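Local structure of phosphate-binding protein (Xanthomonas axonopodis pv. citri, 5UB3) at residues 141-146 and 156-161; 113-118 and 175-180; 80-85 and 227-232. The protein probably acts as a periplasmic sensor of the phosphonate-binding protein family, a receptor paired with a diguanylate cyclase, and is seen here with bound chloride. All coordinates share one frame; numbering follows the deposited sequence.

Interaction 1. Residues 141-146 and 156-161; sequences CDVLLS and AGYLMV
Val143 lies against the ring of Tyr158. Its CG2 sits over one ring face in a CH-pi contact, 4.1 Å from the Tyr158 ring centroid. The edge of the same ring takes Cys141 SG, a sulfur-aromatic contact. Tyr158 CG stands between its own backbone N and carbonyl carbon (chi1 72°), which folds the ring back over the 141-143 strand. Beyond the paired residues, Leu144 CB is 3.7 Å from Leu159 CD2.

Beneath the side chains the two strands pair in parallel. Asp142 is held through both its backbone N and its backbone O: the N donates to Ala156 O at 3.1 Å, and the O accepts from Tyr158 N at 2.9 Å. Leu144 N then reaches Tyr158 O at 2.8 Å. Gly157 CA comes to 3.0 Å from Asp142 O, a CA-H...O contact. One water joins Asp142 OD2 to Ala156 O, and another joins Leu144 O to Met160 N.

Further out, Leu134 of helix 124-136 touches Cys141, while Tyr127 and Met131 touch Tyr158. Within this chain 141-143 pairs with 156-160 alone, a parallel pair as in the alpha/beta lobes of periplasmic binding proteins. Main-chain bonds therefore fix the pairing of this short strand, while the ring packs over Val143.

Interaction 2. Residues 113-118 and 175-180; sequences GHTLAL and LIDVGA
This is a parallel strand pairing in which 115-118 runs beside 178-180, with Asp177 and Thr115 bonded to each other at its start. The contact is mostly buried, and strand 156-160 borders 115-118 on its other edge. Val178 N donates to Thr115 O and Ala117 N to Val178 O, each at 2.8 Å. The bond from Ala180 N to Ala117 O is weak.

At the start of the pairing, Asp177 OD2 accepts from Thr115 N at 2.8 Å, on the anti side of the carboxylate. In return Asp177 N donates to Thr115 OG1 at 3.1 Å. Thr115 OG1 lies between its backbone N and carbonyl carbon (chi1 60°), and this turns it to the Asp177 amide. The His114 ring stands nearly perpendicular to the carboxylate plane and offers its edge to Asp177 OD2. Its ND1 bonds instead to Gln110 O.

A largely parallel sheet with helices packed on it forms the core of each lobe in periplasmic binding proteins, and the side chains here fit that pattern. Leu116 CD1 meets Val178 CG1 at 3.8 Å, on a face where Phe97 touches both residues. Ala117 CB lies 3.8 Å from Ile176 CG2; Val167 of helix 164-172 touches Ala117, and Phe170 touches Ile176. Leu118 CD2 reaches Ala180 CB at 3.9 Å, and Pro130 of helix 124-136 touches both.

Interaction 3. Residues 80-85 and 227-232; sequences HPLLMT and RLRVVL
A classic beta bulge in strand 79-87 packs on helix 222-235 here. Leu82 and Leu83 form the bulge opposite Glu214, and both leucines contact the helix. Arg229 NE donates to Leu82 O at 3.1 Å, and the N-H...O angle is 158°. The donor is tilted from the carbonyl plane. Arg229 bends at chi3 (-66°), which brings its guanidinium over Leu82. Leu82 CD1 lies 3.8 Å above one face of that group, toward its rim. Arg229 NH2 also forms a salt bridge with Glu225, one turn earlier in the helix. The same glutamate bonds to His80 NE2, so it links the arginine to the start of the segment 80-85.

The contact is helix-on-sheet packing, as in the alpha/beta lobes of periplasmic binding proteins. The strand and helix segments point almost the same way, 6° apart, with their axes 8.6 Å from each other. Leu82 CD2 is 3.9 Å from Leu228 CG and equally far from Leu232 CD1, and the Leu82 side chain crosses both at about a right angle. Leu83 CD2 touches Arg229 CG at 3.5 Å, and Leu83 CD1 presses on Leu232 CB at 3.4 Å, a tight fit. Val28 of helix 14-28 touches both Leu228 and Leu232.

Overall arrangement
Interactions 1 and 2 are neighbours, with centres 8 Å apart. Strands 156-160 and 115-118 lie side by side, so the strand order is 141-143, 156-160, 115-118, 178-182. Probable backbone hydrogen bonds between Leu116 and both Gly157 and Leu159 join the two contacts. Interaction 3 is about 37 Å from each, centre to centre, on the opposite side of the chain's centre. The contacts are nested along the chain: interaction 1 falls within the loop closed by interaction 2, and that within the loop closed by interaction 3. This fits the two-lobed plan of periplasmic binding proteins, in which the chain leaves one lobe, builds the other and returns.

Interaction 1. Residues 141-146 and 156-161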
loop_
_atom_site.group_PDB
_atom_site.type_symbol
_atom_site.label_atom_id
_atom_site.label_comp_id
_atom_site.label_asym_id
_atom_site.label_seq_id
_atom_site.Cartn_x
_atom_site.Cartn_y
_atom_site.Cartn_z
ATOM N N CYS A 141 17.273 2.887 12.729
ATOM C CA CYS A 141 16.710 3.971 11.973
ATOM C C CYS A 141 15.732 4.723 12.826
ATOM O O CYS A 141 14.585 4.340 12.944
ATOM C CB CYS A 141 16.077 3.429 10.698
ATOM S SG CYS A 141 15.772 4.783 9.497
ATOM N N ASP A 142 16.225 5.806 13.455
ATOM C CA ASP A 142 15.477 6.565 14.381
ATOM C C ASP A 142 14.627 7.575 13.673
ATOM O O ASP A 142 15.026 8.099 12.614
ATOM C CB ASP A 142 16.416 7.317 15.329
ATOM C CG ASP A 142 17.346 6.366 16.107
ATOM O OD1 ASP A 142 16.823 5.462 16.756
ATOM O OD2 ASP A 142 18.558 6.576 16.088
ATOM N N VAL A 143 13.460 7.886 14.217
ATOM C CA VAL A 143 12.653 8.935 13.598
ATOM C C VAL A 143 13.370 10.271 13.750
ATOM O O VAL A 143 13.858 10.588 14.841
ATOM C CB VAL A 143 11.191 8.963 14.074
ATOM C CG1 VAL A 143 11.051 9.406 15.508
ATOM C CG2 VAL A 143 10.391 9.899 13.176
ATOM N N LEU A 144 13.464 11.025 12.653
ATOM C CA LEU A 144 13.986 12.381 12.723
ATOM C C LEU A 144 12.850 13.390 12.675
ATOM O O LEU A 144 11.873 13.214 11.994
ATOM C CB LEU A 144 14.987 12.621 11.646
ATOM C CG LEU A 144 16.180 11.659 11.643
ATOM C CD1 LEU A 144 17.021 11.980 10.389
ATOM C CD2 LEU A 144 17.021 11.711 12.910
ATOM N N LEU A 145 12.992 14.458 13.421
ATOM C CA LEU A 145 11.910 15.360 13.595
ATOM C C LEU A 145 11.731 16.345 12.438
ATOM O O LEU A 145 10.651 16.759 12.130
ATOM C CB LEU A 145 12.107 16.080 14.919
ATOM C CG LEU A 145 11.663 15.157 16.049
ATOM C CD1 LEU A 145 12.749 14.135 16.469
ATOM C CD2 LEU A 145 11.194 16.048 17.173
ATOM N N SER A 146 12.821 16.730 11.817
ATOM C CA SER A 146 12.772 17.675 10.706
ATOM C C SER A 146 14.008 17.464 9.876
ATOM O O SER A 146 14.909 16.749 10.256
ATOM C CB SER A 146 12.724 19.085 11.206
ATOM O OG SER A 146 13.966 19.390 11.803
ATOM N N ALA A 156 20.967 5.123 11.019
ATOM C CA ALA A 156 20.233 5.932 10.089
ATOM C C ALA A 156 19.134 6.688 10.850
ATOM O O ALA A 156 18.902 6.505 12.083
ATOM C CB ALA A 156 19.617 5.072 9.027
ATOM N N GLY A 157 18.457 7.540 10.111
ATOM C CA GLY A 157 17.283 8.208 10.574
ATOM C C GLY A 157 16.323 8.389 9.416
ATOM O O GLY A 157 16.759 8.473 8.231
ATOM N N TYR A 158 15.049 8.455 9.728
ATOM C CA TYR A 158 14.056 8.630 8.684
ATOM C C TYR A 158 13.239 9.847 8.892
ATOM O O TYR A 158 13.015 10.277 10.038
ATOM C CB TYR A 158 13.174 7.409 8.486
ATOM C CG TYR A 158 12.184 7.140 9.552
ATOM C CD1 TYR A 158 12.555 6.491 10.682
ATOM C CD2 TYR A 158 10.855 7.517 9.416
ATOM C CE1 TYR A 158 11.644 6.232 11.670
ATOM C CE2 TYR A 158 9.941 7.244 10.385
ATOM C CZ TYR A 158 10.342 6.600 11.506
ATOM O OH TYR A 158 9.486 6.296 12.510
ATOM N N LEU A 159 12.810 10.399 7.768
ATOM C CA LEU A 159 11.894 11.510 7.737
ATOM C C LEU A 159 10.660 11.136 6.915
ATOM O O LEU A 159 10.784 10.703 5.757
ATOM C CB LEU A 159 12.572 12.680 7.082
ATOM C CG LEU A 159 13.675 13.264 7.923
ATOM C CD1 LEU A 159 14.647 14.029 7.065
ATOM C CD2 LEU A 159 13.035 14.157 8.966
ATOM N N MET A 160 9.500 11.381 7.489
ATOM C CA MET A 160 8.234 11.184 6.764
ATOM C C MET A 160 7.969 12.427 5.950
ATOM O O MET A 160 7.786 13.482 6.516
ATOM C CB MET A 160 7.083 10.961 7.717
ATOM C CG MET A 160 7.354 9.855 8.715
ATOM S SD MET A 160 7.382 8.247 7.918
ATOM C CE MET A 160 5.874 7.639 8.685
ATOM N N VAL A 161 7.905 12.259 4.638
ATOM C CA VAL A 161 7.622 13.357 3.713
ATOM C C VAL A 161 6.224 13.248 3.031
ATOM O O VAL A 161 5.868 14.081 2.197
ATOM C CB VAL A 161 8.762 13.481 2.704
ATOM C CG1 VAL A 161 10.109 13.612 3.406
ATOM C CG2 VAL A 161 8.811 12.306 1.741
HETATM O O HOH W 1 19.788 8.013 14.284
HETATM O O HOH W 2 9.834 12.308 10.374
#

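Interaction 2. Residues 113-118 and 175-180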
loop_
_atom_site.group_PDB
_atom_site.type_symbol
_atom_site.label_atom_id
_atom_site.label_comp_id
_atom_site.label_asym_id
_atom_site.label_seq_id
_atom_site.Cartn_x
_atom_site.Cartn_y
_atom_site.Cartn_z
ATOM N N GLY A 113 24.511 6.484 9.456
ATOM C CA GLY A 113 24.860 7.891 9.320
ATOM C C GLY A 113 24.050 8.774 8.417
ATOM O O GLY A 113 24.297 9.947 8.361
ATOM N N HIS A 114 23.067 8.240 7.704
ATOM C CA HIS A 114 22.370 8.968 6.667
ATOM C C HIS A 114 20.877 8.973 6.898
ATOM O O HIS A 114 20.381 8.289 7.787
ATOM C CB HIS A 114 22.693 8.361 5.313
ATOM C CG HIS A 114 24.092 8.646 4.890
ATOM N ND1 HIS A 114 25.095 7.715 4.986
ATOM C CD2 HIS A 114 24.677 9.790 4.474
ATOM C CE1 HIS A 114 26.236 8.258 4.611
ATOM N NE2 HIS A 114 26.006 9.519 4.289
ATOM N N THR A 115 20.170 9.732 6.090
ATOM C CA THR A 115 18.766 9.933 6.281
ATOM C C THR A 115 17.981 9.267 5.131
ATOM O O THR A 115 18.415 9.180 3.998
ATOM C CB THR A 115 18.443 11.441 6.408
ATOM O OG1 THR A 115 18.850 12.078 5.218
ATOM C CG2 THR A 115 19.178 12.044 7.531
ATOM N N LEU A 116 16.812 8.801 5.487
ATOM C CA LEU A 116 15.930 8.107 4.578
ATOM C C LEU A 116 14.563 8.796 4.571
ATOM O O LEU A 116 14.006 8.988 5.604
ATOM C CB LEU A 116 15.765 6.699 5.107
ATOM C CG LEU A 116 14.744 5.786 4.457
ATOM C CD1 LEU A 116 15.121 5.390 3.038
ATOM C CD2 LEU A 116 14.667 4.535 5.297
ATOM N N ALA A 117 14.023 9.057 3.387
ATOM C CA ALA A 117 12.700 9.573 3.164
ATOM C C ALA A 117 11.716 8.436 3.038
ATOM O O ALA A 117 11.839 7.631 2.130
ATOM C CB ALA A 117 12.663 10.392 1.853
ATOM N N LEU A 118 10.739 8.412 3.922
ATOM C CA LEU A 118 9.639 7.474 3.869
ATOM C C LEU A 118 8.340 8.196 3.700
ATOM O O LEU A 118 8.263 9.417 3.785
ATOM C CB LEU A 118 9.633 6.706 5.157
ATOM C CG LEU A 118 10.934 5.920 5.342
ATOM C CD1 LEU A 118 10.865 5.092 6.625
ATOM C CD2 LEU A 118 11.145 4.992 4.179
ATOM N N LEU A 175 18.073 17.046 0.301
ATOM C CA LEU A 175 17.549 17.277 1.645
ATOM C C LEU A 175 17.675 16.014 2.442
ATOM O O LEU A 175 17.861 16.090 3.613
ATOM C CB LEU A 175 16.114 17.698 1.584
ATOM C CG LEU A 175 15.962 19.017 0.825
ATOM C CD1 LEU A 175 14.509 19.196 0.421
ATOM C CD2 LEU A 175 16.458 20.211 1.633
ATOM N N ILE A 176 17.624 14.866 1.778
ATOM C CA ILE A 176 17.587 13.545 2.412
ATOM C C ILE A 176 18.446 12.633 1.543
ATOM O O ILE A 176 18.446 12.796 0.336
ATOM C CB ILE A 176 16.125 13.058 2.509
ATOM C CG1 ILE A 176 15.308 14.028 3.376
ATOM C CG2 ILE A 176 16.041 11.662 3.133
ATOM C CD1 ILE A 176 13.834 13.646 3.562
ATOM N N ASP A 177 19.211 11.732 2.152
ATOM C CA ASP A 177 20.178 10.965 1.438
ATOM C C ASP A 177 19.542 9.831 0.611
ATOM O O ASP A 177 19.995 9.529 -0.494
ATOM C CB ASP A 177 21.176 10.352 2.405
ATOM C CG ASP A 177 21.879 11.399 3.279
ATOM O OD1 ASP A 177 22.405 12.350 2.733
ATOM O OD2 ASP A 177 21.888 11.255 4.512
ATOM N N VAL A 178 18.531 9.199 1.167
ATOM C CA VAL A 178 17.995 7.965 0.563
ATOM C C VAL A 178 16.502 8.021 0.477
ATOM O O VAL A 178 15.820 8.592 1.340
ATOM C CB VAL A 178 18.443 6.694 1.319
ATOM C CG1 VAL A 178 18.013 5.445 0.589
ATOM C CG2 VAL A 178 19.932 6.651 1.639
ATOM N N GLY A 179 15.955 7.421 -0.594
ATOM C CA GLY A 179 14.542 7.350 -0.744
ATOM C C GLY A 179 14.086 5.916 -0.888
ATOM O O GLY A 179 14.875 5.093 -1.317
ATOM N N ALA A 180 12.845 5.626 -0.467
ATOM C CA ALA A 180 12.266 4.296 -0.671
ATOM C C ALA A 180 10.989 4.467 -1.461
ATOM O O ALA A 180 10.185 5.287 -1.137
ATOM C CB ALA A 180 12.005 3.599 0.621
#

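Interaction 3. Residues 80-85 and 227-232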
loop_
_atom_site.group_PDB
_atom_site.type_symbol
_atom_site.label_atom_id
_atom_site.label_comp_id
_atom_site.label_asym_id
_atom_site.label_seq_id
_atom_site.Cartn_x
_atom_site.Cartn_y
_atom_site.Cartn_z
ATOM N N HIS A 80 -10.259 -9.257 6.694
ATOM C CA HIS A 80 -9.585 -10.468 6.217
ATOM C C HIS A 80 -9.574 -10.457 4.701
ATOM O O HIS A 80 -10.425 -9.813 4.092
ATOM C CB HIS A 80 -10.249 -11.740 6.781
ATOM C CG HIS A 80 -11.711 -11.824 6.470
ATOM N ND1 HIS A 80 -12.658 -11.186 7.237
ATOM C CD2 HIS A 80 -12.387 -12.479 5.507
ATOM C CE1 HIS A 80 -13.859 -11.387 6.722
ATOM N NE2 HIS A 80 -13.725 -12.180 5.684
ATOM N N PRO A 81 -8.643 -11.185 4.085
ATOM C CA PRO A 81 -8.555 -11.145 2.629
ATOM C C PRO A 81 -9.734 -11.781 1.893
ATOM O O PRO A 81 -10.229 -12.803 2.334
ATOM C CB PRO A 81 -7.250 -11.911 2.339
ATOM C CG PRO A 81 -6.472 -11.884 3.625
ATOM C CD PRO A 81 -7.459 -11.822 4.717
ATOM N N LEU A 82 -10.173 -11.164 0.807
ATOM C CA LEU A 82 -11.225 -11.670 -0.036
ATOM C C LEU A 82 -10.629 -12.250 -1.311
ATOM O O LEU A 82 -10.969 -13.377 -1.680
ATOM C CB LEU A 82 -12.130 -10.524 -0.449
ATOM C CG LEU A 82 -13.347 -10.908 -1.299
ATOM C CD1 LEU A 82 -14.438 -11.349 -0.388
ATOM C CD2 LEU A 82 -13.791 -9.716 -2.117
ATOM N N LEU A 83 -9.804 -11.445 -1.989
ATOM C CA LEU A 83 -9.214 -11.734 -3.305
ATOM C C LEU A 83 -7.838 -11.130 -3.367
ATOM O O LEU A 83 -7.607 -10.104 -2.752
ATOM C CB LEU A 83 -10.041 -11.117 -4.454
ATOM C CG LEU A 83 -11.369 -11.782 -4.763
ATOM C CD1 LEU A 83 -12.188 -10.969 -5.741
ATOM C CD2 LEU A 83 -11.134 -13.215 -5.227
ATOM N N MET A 84 -6.892 -11.772 -4.037
ATOM C CA MET A 84 -5.624 -11.137 -4.368
ATOM C C MET A 84 -5.848 -10.307 -5.615
ATOM O O MET A 84 -6.604 -10.687 -6.492
ATOM C CB MET A 84 -4.485 -12.151 -4.594
ATOM C CG MET A 84 -4.225 -13.047 -3.430
ATOM S SD MET A 84 -3.862 -12.220 -1.878
ATOM C CE MET A 84 -2.360 -11.322 -2.355
ATOM N N THR A 85 -5.210 -9.148 -5.669
ATOM C CA THR A 85 -5.478 -8.141 -6.663
ATOM C C THR A 85 -4.231 -7.873 -7.472
ATOM O O THR A 85 -3.128 -7.703 -6.922
ATOM C CB THR A 85 -6.029 -6.852 -6.015
ATOM O OG1 THR A 85 -7.130 -7.240 -5.197
ATOM C CG2 THR A 85 -6.439 -5.803 -7.007
ATOM N N ARG A 227 -20.687 -13.390 -2.483
ATOM C CA ARG A 227 -21.206 -12.842 -3.718
ATOM C C ARG A 227 -20.280 -11.732 -4.199
ATOM O O ARG A 227 -20.031 -11.617 -5.383
ATOM C CB ARG A 227 -22.610 -12.276 -3.466
ATOM C CG ARG A 227 -23.228 -11.578 -4.655
ATOM C CD ARG A 227 -23.527 -12.559 -5.808
ATOM N NE ARG A 227 -23.865 -11.793 -7.015
ATOM C CZ ARG A 227 -23.755 -12.233 -8.279
ATOM N NH1 ARG A 227 -23.299 -13.468 -8.550
ATOM N NH2 ARG A 227 -24.092 -11.419 -9.284
ATOM N N LEU A 228 -19.789 -10.912 -3.272
ATOM C CA LEU A 228 -18.772 -9.911 -3.644
ATOM C C LEU A 228 -17.591 -10.540 -4.396
ATOM O O LEU A 228 -17.162 -10.012 -5.426
ATOM C CB LEU A 228 -18.212 -9.174 -2.434
ATOM C CG LEU A 228 -17.278 -7.987 -2.702
ATOM C CD1 LEU A 228 -17.840 -6.926 -3.661
ATOM C CD2 LEU A 228 -16.956 -7.344 -1.364
ATOM N N ARG A 229 -17.086 -11.636 -3.841
ATOM C CA ARG A 229 -15.972 -12.377 -4.395
ATOM C C ARG A 229 -16.343 -12.814 -5.803
ATOM O O ARG A 229 -15.599 -12.612 -6.731
ATOM C CB ARG A 229 -15.631 -13.592 -3.520
ATOM C CG ARG A 229 -14.304 -14.182 -3.965
ATOM C CD ARG A 229 -13.812 -15.396 -3.233
ATOM N NE ARG A 229 -13.487 -15.105 -1.845
ATOM C CZ ARG A 229 -14.315 -15.300 -0.829
ATOM N NH1 ARG A 229 -15.549 -15.737 -1.059
ATOM N NH2 ARG A 229 -13.907 -15.081 0.428
ATOM N N VAL A 230 -17.523 -13.403 -5.945
ATOM C CA VAL A 230 -17.963 -13.867 -7.262
ATOM C C VAL A 230 -18.031 -12.671 -8.178
ATOM O O VAL A 230 -17.469 -12.718 -9.325
ATOM C CB VAL A 230 -19.276 -14.663 -7.171
ATOM C CG1 VAL A 230 -19.817 -14.980 -8.562
ATOM C CG2 VAL A 230 -19.045 -15.966 -6.407
ATOM N N VAL A 231 -18.608 -11.572 -7.703
ATOM C CA VAL A 231 -18.797 -10.450 -8.632
ATOM C C VAL A 231 -17.437 -9.876 -9.116
ATOM O O VAL A 231 -17.247 -9.563 -10.288
ATOM C CB VAL A 231 -19.647 -9.349 -7.984
ATOM C CG1 VAL A 231 -19.609 -8.089 -8.800
ATOM C CG2 VAL A 231 -21.074 -9.824 -7.804
ATOM N N LEU A 232 -16.497 -9.714 -8.195
ATOM C CA LEU A 232 -15.196 -9.180 -8.565
ATOM C C LEU A 232 -14.443 -10.127 -9.517
ATOM O O LEU A 232 -13.909 -9.698 -10.548
ATOM C CB LEU A 232 -14.376 -8.907 -7.286
ATOM C CG LEU A 232 -14.953 -7.686 -6.585
ATOM C CD1 LEU A 232 -14.254 -7.488 -5.258
ATOM C CD2 LEU A 232 -14.920 -6.419 -7.441
#